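Local coordinates for protein tyrocidine synthetase 3 (Brevibacillus brevis, PDB 2JGP) that takes part in building the peptide antibiotic tyrocidine as a nonribosomal peptide synthetase, with a carrier and a condensation domain that serve peptide-bond formation, at residues T433-T438 against S468-R473; S87-Q92 against E248-Y253. One frame throughout, in Å; residues are numbered along the deposited sequence.

Interaction 1 of 2, residues T433-T438 against S468-R473; sequences TFQNST and SATEER
Two neighbouring strands of the condensation domain's mixed four-stranded sheet, 430-435 at its outer edge and 465-471 beside it, run parallel here, their axes 11° apart, and pair Thr433 with Ser468, Phe434 with Ala469 and Gln435 with Thr470. Three backbone bonds make the ladder: Ala469 N to Thr433 O at 2.9 Å, Gln435 N to Ala469 O at 3.0 Å, and Glu471 N to Gln435 O, the straightest, at 174°. On one face stand the polar side chains of Thr433, Gln435, Ser468 and Thr470, where the OG1 of Thr433 and the OG of Ser468 approach to 3.0 Å. Phe434 and Ala469 point to the other face: CD1 of Phe434 lies 3.7 Å from CB of Ala469, a residue small enough to let helix 329-345 lie close, and Leu333 of that helix touches both. Glu471 turns its CG anti to the backbone N (chi1 -172°) and sends OE1 toward the edge of the Phe434 ring, 4.0 Å from CZ. The amide of Asn436 lies alongside this carboxylate and nearly coplanar with it, giving OE1 a weak bond, while OE2 is taken by His319. Just past the strand ends, serine's short side chain, with OG anti to the backbone N, lets OG of Ser437 donate to OE1 of Glu472 over 3.0 Å, from above the carboxylate plane. This is parallel edge pairing of two strands, with helix 329-345 against the Phe434 and Ala469 face, in the chloramphenicol acetyltransferase-like fold of condensation domains.

Interaction 2 of 2, residues S87-Q92 against E248-Y253; sequences SIEPVQ and ELRIQY
The guanidinium of Arg250 has CD of Pro90 over one face and, along its edge near the plane, the carboxylate of Glu89 and the carbonyl oxygen of Ile88. Its NH2 donates to OE2 of Glu89 at 3.2 Å with an N-H...O angle of 145°. The acceptor lies in the guanidinium plane, but the donor reaches the carboxylate from above, the two planes being 42° apart: a one-point salt bridge, not a flat two-point fork. NH1 makes a second salt bridge, to Asp363, so two acidic groups probably stabilise the positive charge. An extended chain from CG to NE gives the arginine the length for this, whereas Glu89 bends at chi2 (-72°) to bring its acid round. Proline suits the place under the guanidinium because its ring is rigid and apolar: CD of Pro90 lies 3.9 Å from NH2 of Arg250, and the same CD of Pro90 is 3.7 Å from CD1 of Ile251. Beneath the charged layer, CG2 of Ile88 meets CG2 of Ile251 at 3.9 Å, and Ile88 also packs on Phe256 and Trp259 of helix 253-263. Gln252 stands at that helix's N-cap position, its N bonded to OD2 of Asp255, whose OD1 takes the N of Val91, tying segment 87-92 to the helix start. The arrangement is that of a surface loop-loop contact, a salt bridge over a small aliphatic cluster.

Interaction 2 joins residues far apart in sequence and closes before interaction 1 opens, so the two follow in series along the chain. Their centres are 31 Å apart, their nearest atoms about 19 Å, and they lie on opposite sides of the chain's centre without touching. Nor do they share a strand or helix: interaction 1 is ladder pairing inside a sheet, interaction 2 the docking of two irregular segments near the start of a helix. Segment 87-92 follows helix 70-79 and precedes strand 97-98, consistent with a place in the linker of the bidomain, so interaction 2 probably fastens that connection, whereas interaction 1 belongs to the edge of a sheet of the condensation domain.

Interaction 1 of 2, residues T433-T438 against S468-R473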
ATOM      1  N   THR A 433       2.038   5.363  -7.256  1.00 63.21           N
ATOM      2  CA  THR A 433       2.774   4.270  -6.591  1.00 64.88           C
ATOM      3  C   THR A 433       4.237   4.230  -7.020  1.00 66.40           C
ATOM      4  O   THR A 433       4.580   4.668  -8.112  1.00 65.83           O
ATOM      5  CB  THR A 433       2.156   2.875  -6.859  1.00 64.86           C
ATOM      6  OG1 THR A 433       2.389   2.480  -8.219  1.00 65.00           O
ATOM      7  CG2 THR A 433       0.658   2.872  -6.574  1.00 65.46           C
ATOM      8  N   PHE A 434       5.093   3.702  -6.147  1.00 68.70           N
ATOM      9  CA  PHE A 434       6.517   3.525  -6.456  1.00 70.55           C
ATOM     10  C   PHE A 434       6.970   2.152  -5.956  1.00 72.29           C
ATOM     11  O   PHE A 434       6.728   1.803  -4.802  1.00 72.67           O
ATOM     12  CB  PHE A 434       7.350   4.654  -5.834  1.00 70.75           C
ATOM     13  CG  PHE A 434       8.840   4.456  -5.957  1.00 71.00           C
ATOM     14  CD1 PHE A 434       9.446   4.410  -7.204  1.00 70.97           C
ATOM     15  CD2 PHE A 434       9.635   4.305  -4.824  1.00 71.59           C
ATOM     16  CE1 PHE A 434      10.813   4.216  -7.328  1.00 71.28           C
ATOM     17  CE2 PHE A 434      11.008   4.115  -4.939  1.00 71.58           C
ATOM     18  CZ  PHE A 434      11.598   4.070  -6.194  1.00 71.19           C
ATOM     19  N   GLN A 435       7.602   1.370  -6.831  1.00 74.37           N
ATOM     20  CA  GLN A 435       8.019  -0.001  -6.504  1.00 76.01           C
ATOM     21  C   GLN A 435       9.471  -0.248  -6.919  1.00 77.35           C
ATOM     22  O   GLN A 435      10.047   0.541  -7.669  1.00 77.34           O
ATOM     23  CB  GLN A 435       7.108  -1.025  -7.199  1.00 76.21           C
ATOM     24  CG  GLN A 435       5.618  -0.653  -7.266  1.00 77.09           C
ATOM     25  CD  GLN A 435       5.233   0.058  -8.561  1.00 78.12           C
ATOM     26  OE1 GLN A 435       4.926   1.255  -8.566  1.00 78.84           O
ATOM     27  NE2 GLN A 435       5.250  -0.680  -9.665  1.00 78.66           N
ATOM     28  N   ASN A 436      10.048  -1.351  -6.433  1.00 79.10           N
ATOM     29  CA  ASN A 436      11.427  -1.743  -6.760  1.00 80.36           C
ATOM     30  C   ASN A 436      11.499  -3.059  -7.549  1.00 81.30           C
ATOM     31  O   ASN A 436      12.038  -4.055  -7.054  1.00 81.57           O
ATOM     32  CB  ASN A 436      12.267  -1.867  -5.479  1.00 80.58           C
ATOM     33  CG  ASN A 436      12.694  -0.521  -4.916  1.00 81.31           C
ATOM     34  OD1 ASN A 436      12.337  -0.166  -3.792  1.00 82.44           O
ATOM     35  ND2 ASN A 436      13.475   0.228  -5.690  1.00 81.93           N
ATOM     36  N   SER A 437      10.957  -3.056  -8.768  1.00 82.33           N
ATOM     37  CA  SER A 437      11.047  -4.204  -9.689  1.00 83.21           C
ATOM     38  C   SER A 437      10.522  -5.503  -9.069  1.00 83.89           C
ATOM     39  O   SER A 437       9.877  -5.476  -8.022  1.00 84.25           O
ATOM     40  CB  SER A 437      12.499  -4.393 -10.152  1.00 83.26           C
ATOM     41  OG  SER A 437      12.585  -5.311 -11.229  1.00 83.65           O
ATOM     42  N   THR A 438      10.770  -6.628  -9.742  1.00 84.63           N
ATOM     43  CA  THR A 438      10.616  -7.968  -9.153  1.00 85.20           C
ATOM     44  C   THR A 438      10.686  -9.075 -10.208  1.00 85.63           C
ATOM     45  O   THR A 438       9.697  -9.365 -10.884  1.00 85.84           O
ATOM     46  CB  THR A 438       9.315  -8.141  -8.311  1.00 85.25           C
ATOM     47  OG1 THR A 438       9.495  -7.547  -7.018  1.00 85.40           O
ATOM     48  CG2 THR A 438       8.982  -9.620  -8.110  1.00 85.37           C
ATOM     49  N   SER A 468       2.601   5.080 -12.022  1.00 61.62           N
ATOM     50  CA  SER A 468       3.457   4.103 -11.356  1.00 62.69           C
ATOM     51  C   SER A 468       4.918   4.280 -11.747  1.00 63.36           C
ATOM     52  O   SER A 468       5.264   4.191 -12.925  1.00 63.82           O
ATOM     53  CB  SER A 468       3.024   2.685 -11.713  1.00 62.69           C
ATOM     54  OG  SER A 468       1.758   2.390 -11.156  1.00 64.61           O
ATOM     55  N   ALA A 469       5.772   4.532 -10.762  1.00 63.86           N
ATOM     56  CA  ALA A 469       7.212   4.550 -10.987  1.00 64.43           C
ATOM     57  C   ALA A 469       7.778   3.206 -10.530  1.00 65.07           C
ATOM     58  O   ALA A 469       7.428   2.718  -9.455  1.00 64.96           O
ATOM     59  CB  ALA A 469       7.854   5.701 -10.229  1.00 64.29           C
ATOM     60  N   THR A 470       8.623   2.597 -11.356  1.00 66.07           N
ATOM     61  CA  THR A 470       9.242   1.316 -11.019  1.00 67.09           C
ATOM     62  C   THR A 470      10.748   1.367 -11.266  1.00 68.16           C
ATOM     63  O   THR A 470      11.190   1.641 -12.381  1.00 68.12           O
ATOM     64  CB  THR A 470       8.625   0.165 -11.838  1.00 67.17           C
ATOM     65  OG1 THR A 470       7.210   0.127 -11.614  1.00 67.17           O
ATOM     66  CG2 THR A 470       9.231  -1.174 -11.442  1.00 67.21           C
ATOM     67  N   GLU A 471      11.525   1.105 -10.217  1.00 69.47           N
ATOM     68  CA  GLU A 471      12.981   1.080 -10.320  1.00 70.57           C
ATOM     69  C   GLU A 471      13.413  -0.291 -10.833  1.00 71.24           C
ATOM     70  O   GLU A 471      13.348  -1.275 -10.101  1.00 71.25           O
ATOM     71  CB  GLU A 471      13.615   1.392  -8.963  1.00 70.69           C
ATOM     72  CG  GLU A 471      15.119   1.588  -9.018  1.00 71.71           C
ATOM     73  CD  GLU A 471      15.602   2.714  -8.121  1.00 72.68           C
ATOM     74  OE1 GLU A 471      15.327   2.689  -6.900  1.00 73.98           O
ATOM     75  OE2 GLU A 471      16.264   3.628  -8.648  1.00 73.38           O
ATOM     76  N   GLU A 472      13.854  -0.343 -12.090  1.00 72.27           N
ATOM     77  CA  GLU A 472      14.029  -1.614 -12.813  1.00 73.13           C
ATOM     78  C   GLU A 472      15.460  -2.152 -12.870  1.00 73.66           C
ATOM     79  O   GLU A 472      15.707  -3.147 -13.553  1.00 74.06           O
ATOM     80  CB  GLU A 472      13.469  -1.487 -14.242  1.00 73.31           C
ATOM     81  CG  GLU A 472      11.958  -1.667 -14.338  1.00 73.99           C
ATOM     82  CD  GLU A 472      11.507  -3.116 -14.186  1.00 74.85           C
ATOM     83  OE1 GLU A 472      12.359  -4.002 -13.952  1.00 75.70           O
ATOM     84  OE2 GLU A 472      10.287  -3.370 -14.305  1.00 75.75           O
ATOM     85  N   ARG A 473      16.380  -1.506 -12.150  1.00 74.00           N
ATOM     86  CA  ARG A 473      17.796  -1.916 -12.025  1.00 74.29           C
ATOM     87  C   ARG A 473      18.717  -1.114 -12.957  1.00 74.02           C
ATOM     88  O   ARG A 473      19.750  -0.613 -12.517  1.00 74.18           O
ATOM     89  CB  ARG A 473      18.014  -3.444 -12.174  1.00 74.66           C
ATOM     90  CG  ARG A 473      18.455  -3.946 -13.563  1.00 75.61           C
ATOM     91  CD  ARG A 473      18.177  -5.432 -13.756  1.00 77.20           C
ATOM     92  NE  ARG A 473      18.453  -5.854 -15.130  1.00 78.47           N
ATOM     93  CZ  ARG A 473      18.153  -7.049 -15.641  1.00 79.46           C
ATOM     94  NH1 ARG A 473      17.556  -7.981 -14.898  1.00 79.88           N
ATOM     95  NH2 ARG A 473      18.452  -7.319 -16.908  1.00 79.64           N
TER

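Interaction 2 of 2, residues S87-Q92 against E248-Y253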
ATOM      1  N   SER A  87      -0.393  -1.884  20.226  1.00 44.92           N
ATOM      2  CA  SER A  87       0.197  -3.215  20.284  1.00 44.82           C
ATOM      3  C   SER A  87      -0.794  -4.291  19.844  1.00 44.43           C
ATOM      4  O   SER A  87      -1.932  -4.322  20.312  1.00 43.43           O
ATOM      5  CB  SER A  87       0.675  -3.506  21.706  1.00 45.09           C
ATOM      6  OG  SER A  87       1.082  -4.852  21.846  1.00 46.61           O
ATOM      7  N   ILE A  88      -0.347  -5.164  18.947  1.00 44.13           N
ATOM      8  CA  ILE A  88      -1.159  -6.280  18.463  1.00 44.59           C
ATOM      9  C   ILE A  88      -0.615  -7.591  19.028  1.00 45.45           C
ATOM     10  O   ILE A  88       0.502  -7.999  18.696  1.00 45.56           O
ATOM     11  CB  ILE A  88      -1.164  -6.343  16.924  1.00 44.13           C
ATOM     12  CG1 ILE A  88      -1.699  -5.038  16.337  1.00 43.56           C
ATOM     13  CG2 ILE A  88      -2.016  -7.504  16.437  1.00 43.68           C
ATOM     14  CD1 ILE A  88      -1.544  -4.947  14.838  1.00 42.34           C
ATOM     15  N   GLU A  89      -1.405  -8.237  19.885  1.00 46.39           N
ATOM     16  CA  GLU A  89      -1.011  -9.483  20.542  1.00 47.33           C
ATOM     17  C   GLU A  89      -1.997 -10.607  20.192  1.00 47.37           C
ATOM     18  O   GLU A  89      -3.121 -10.330  19.758  1.00 46.68           O
ATOM     19  CB  GLU A  89      -0.985  -9.279  22.061  1.00 47.97           C
ATOM     20  CG  GLU A  89      -0.121  -8.108  22.523  1.00 50.31           C
ATOM     21  CD  GLU A  89       1.359  -8.383  22.375  1.00 53.48           C
ATOM     22  OE1 GLU A  89       1.969  -7.904  21.390  1.00 56.95           O
ATOM     23  OE2 GLU A  89       1.917  -9.090  23.243  1.00 56.10           O
ATOM     24  N   PRO A  90      -1.584 -11.880  20.377  1.00 47.68           N
ATOM     25  CA  PRO A  90      -2.504 -13.001  20.154  1.00 48.03           C
ATOM     26  C   PRO A  90      -3.788 -12.861  20.968  1.00 48.34           C
ATOM     27  O   PRO A  90      -3.736 -12.516  22.147  1.00 48.25           O
ATOM     28  CB  PRO A  90      -1.699 -14.220  20.622  1.00 48.08           C
ATOM     29  CG  PRO A  90      -0.286 -13.817  20.481  1.00 47.99           C
ATOM     30  CD  PRO A  90      -0.250 -12.350  20.793  1.00 47.85           C
ATOM     31  N   VAL A  91      -4.928 -13.115  20.335  1.00 48.70           N
ATOM     32  CA  VAL A  91      -6.226 -12.898  20.976  1.00 49.18           C
ATOM     33  C   VAL A  91      -6.795 -14.190  21.557  1.00 49.73           C
ATOM     34  O   VAL A  91      -6.425 -15.282  21.138  1.00 49.51           O
ATOM     35  CB  VAL A  91      -7.239 -12.278  19.993  1.00 49.07           C
ATOM     36  CG1 VAL A  91      -6.700 -10.954  19.457  1.00 49.00           C
ATOM     37  CG2 VAL A  91      -7.548 -13.236  18.853  1.00 48.56           C
ATOM     38  N   GLN A  92      -7.697 -14.049  22.523  1.00 50.86           N
ATOM     39  CA  GLN A  92      -8.372 -15.195  23.128  1.00 51.86           C
ATOM     40  C   GLN A  92      -9.290 -15.869  22.109  1.00 52.13           C
ATOM     41  O   GLN A  92      -9.928 -15.193  21.300  1.00 52.14           O
ATOM     42  CB  GLN A  92      -9.186 -14.762  24.351  1.00 52.24           C
ATOM     43  CG  GLN A  92      -8.349 -14.108  25.461  1.00 53.99           C
ATOM     44  CD  GLN A  92      -8.607 -14.702  26.837  1.00 56.33           C
ATOM     45  OE1 GLN A  92      -8.909 -13.979  27.792  1.00 58.14           O
ATOM     46  NE2 GLN A  92      -8.485 -16.026  26.947  1.00 57.06           N
ATOM     47  N   GLU A 248       7.732 -19.859  12.007  1.00 68.16           N
ATOM     48  CA  GLU A 248       6.417 -19.781  12.642  1.00 68.12           C
ATOM     49  C   GLU A 248       5.857 -18.360  12.608  1.00 67.35           C
ATOM     50  O   GLU A 248       6.610 -17.391  12.694  1.00 66.97           O
ATOM     51  CB  GLU A 248       6.492 -20.277  14.091  1.00 68.35           C
ATOM     52  CG  GLU A 248       6.884 -21.751  14.234  1.00 69.81           C
ATOM     53  CD  GLU A 248       5.839 -22.713  13.680  1.00 71.38           C
ATOM     54  OE1 GLU A 248       4.693 -22.287  13.410  1.00 73.51           O
ATOM     55  OE2 GLU A 248       6.173 -23.905  13.514  1.00 73.17           O
ATOM     56  N   LEU A 249       4.538 -18.248  12.468  1.00 66.81           N
ATOM     57  CA  LEU A 249       3.855 -16.953  12.444  1.00 66.26           C
ATOM     58  C   LEU A 249       3.352 -16.598  13.839  1.00 66.10           C
ATOM     59  O   LEU A 249       2.458 -17.258  14.370  1.00 66.18           O
ATOM     60  CB  LEU A 249       2.677 -16.989  11.462  1.00 66.09           C
ATOM     61  CG  LEU A 249       3.027 -17.212   9.987  1.00 65.72           C
ATOM     62  CD1 LEU A 249       1.848 -17.814   9.217  1.00 66.08           C
ATOM     63  CD2 LEU A 249       3.475 -15.916   9.342  1.00 65.56           C
ATOM     64  N   ARG A 250       3.926 -15.552  14.430  1.00 65.68           N
ATOM     65  CA  ARG A 250       3.544 -15.120  15.773  1.00 65.64           C
ATOM     66  C   ARG A 250       2.125 -14.575  15.828  1.00 64.75           C
ATOM     67  O   ARG A 250       1.385 -14.838  16.780  1.00 64.20           O
ATOM     68  CB  ARG A 250       4.497 -14.031  16.288  1.00 66.13           C
ATOM     69  CG  ARG A 250       4.085 -13.492  17.652  1.00 67.81           C
ATOM     70  CD  ARG A 250       5.098 -12.563  18.283  1.00 69.90           C
ATOM     71  NE  ARG A 250       4.652 -12.237  19.636  1.00 72.10           N
ATOM     72  CZ  ARG A 250       3.802 -11.260  19.956  1.00 73.99           C
ATOM     73  NH1 ARG A 250       3.302 -10.449  19.032  1.00 75.23           N
ATOM     74  NH2 ARG A 250       3.459 -11.081  21.225  1.00 75.35           N
ATOM     75  N   ILE A 251       1.775 -13.791  14.814  1.00 63.82           N
ATOM     76  CA  ILE A 251       0.540 -13.031  14.793  1.00 63.41           C
ATOM     77  C   ILE A 251      -0.255 -13.403  13.543  1.00 62.87           C
ATOM     78  O   ILE A 251       0.320 -13.620  12.473  1.00 62.67           O
ATOM     79  CB  ILE A 251       0.853 -11.504  14.812  1.00 63.19           C
ATOM     80  CG1 ILE A 251       1.645 -11.122  16.075  1.00 63.52           C
ATOM     81  CG2 ILE A 251      -0.408 -10.681  14.735  1.00 63.96           C
ATOM     82  CD1 ILE A 251       0.888 -11.334  17.381  1.00 63.25           C
ATOM     83  N   GLN A 252      -1.578 -13.482  13.696  1.00 62.72           N
ATOM     84  CA  GLN A 252      -2.451 -13.808  12.563  0.50 62.42           C
ATOM     85  C   GLN A 252      -3.406 -12.667  12.246  1.00 62.12           C
ATOM     86  O   GLN A 252      -3.513 -11.701  12.996  1.00 61.50           O
ATOM     87  CB  GLN A 252      -3.209 -15.116  12.816  0.50 62.66           C
ATOM     88  CG  GLN A 252      -2.505 -16.347  12.238  0.50 63.09           C
ATOM     89  CD  GLN A 252      -2.634 -16.452  10.724  0.50 63.49           C
ATOM     90  OE1 GLN A 252      -3.273 -15.608  10.073  0.50 64.77           O
ATOM     91  NE2 GLN A 252      -2.020 -17.490  10.151  0.50 61.37           N
ATOM     92  N   TYR A 253      -4.083 -12.760  11.102  1.00 61.48           N
ATOM     93  CA  TYR A 253      -4.960 -11.672  10.670  1.00 61.23           C
ATOM     94  C   TYR A 253      -6.042 -11.360  11.702  1.00 60.86           C
ATOM     95  O   TYR A 253      -6.331 -10.196  11.958  1.00 60.88           O
ATOM     96  CB  TYR A 253      -5.609 -11.952   9.308  1.00 61.56           C
ATOM     97  CG  TYR A 253      -6.204 -10.705   8.697  1.00 61.15           C
ATOM     98  CD1 TYR A 253      -5.403  -9.803   8.014  1.00 62.38           C
ATOM     99  CD2 TYR A 253      -7.559 -10.405   8.834  1.00 62.05           C
ATOM    100  CE1 TYR A 253      -5.924  -8.646   7.472  1.00 61.98           C
ATOM    101  CE2 TYR A 253      -8.091  -9.253   8.288  1.00 62.07           C
ATOM    102  CZ  TYR A 253      -7.269  -8.373   7.604  1.00 61.96           C
ATOM    103  OH  TYR A 253      -7.785  -7.225   7.047  1.00 62.12           O
TER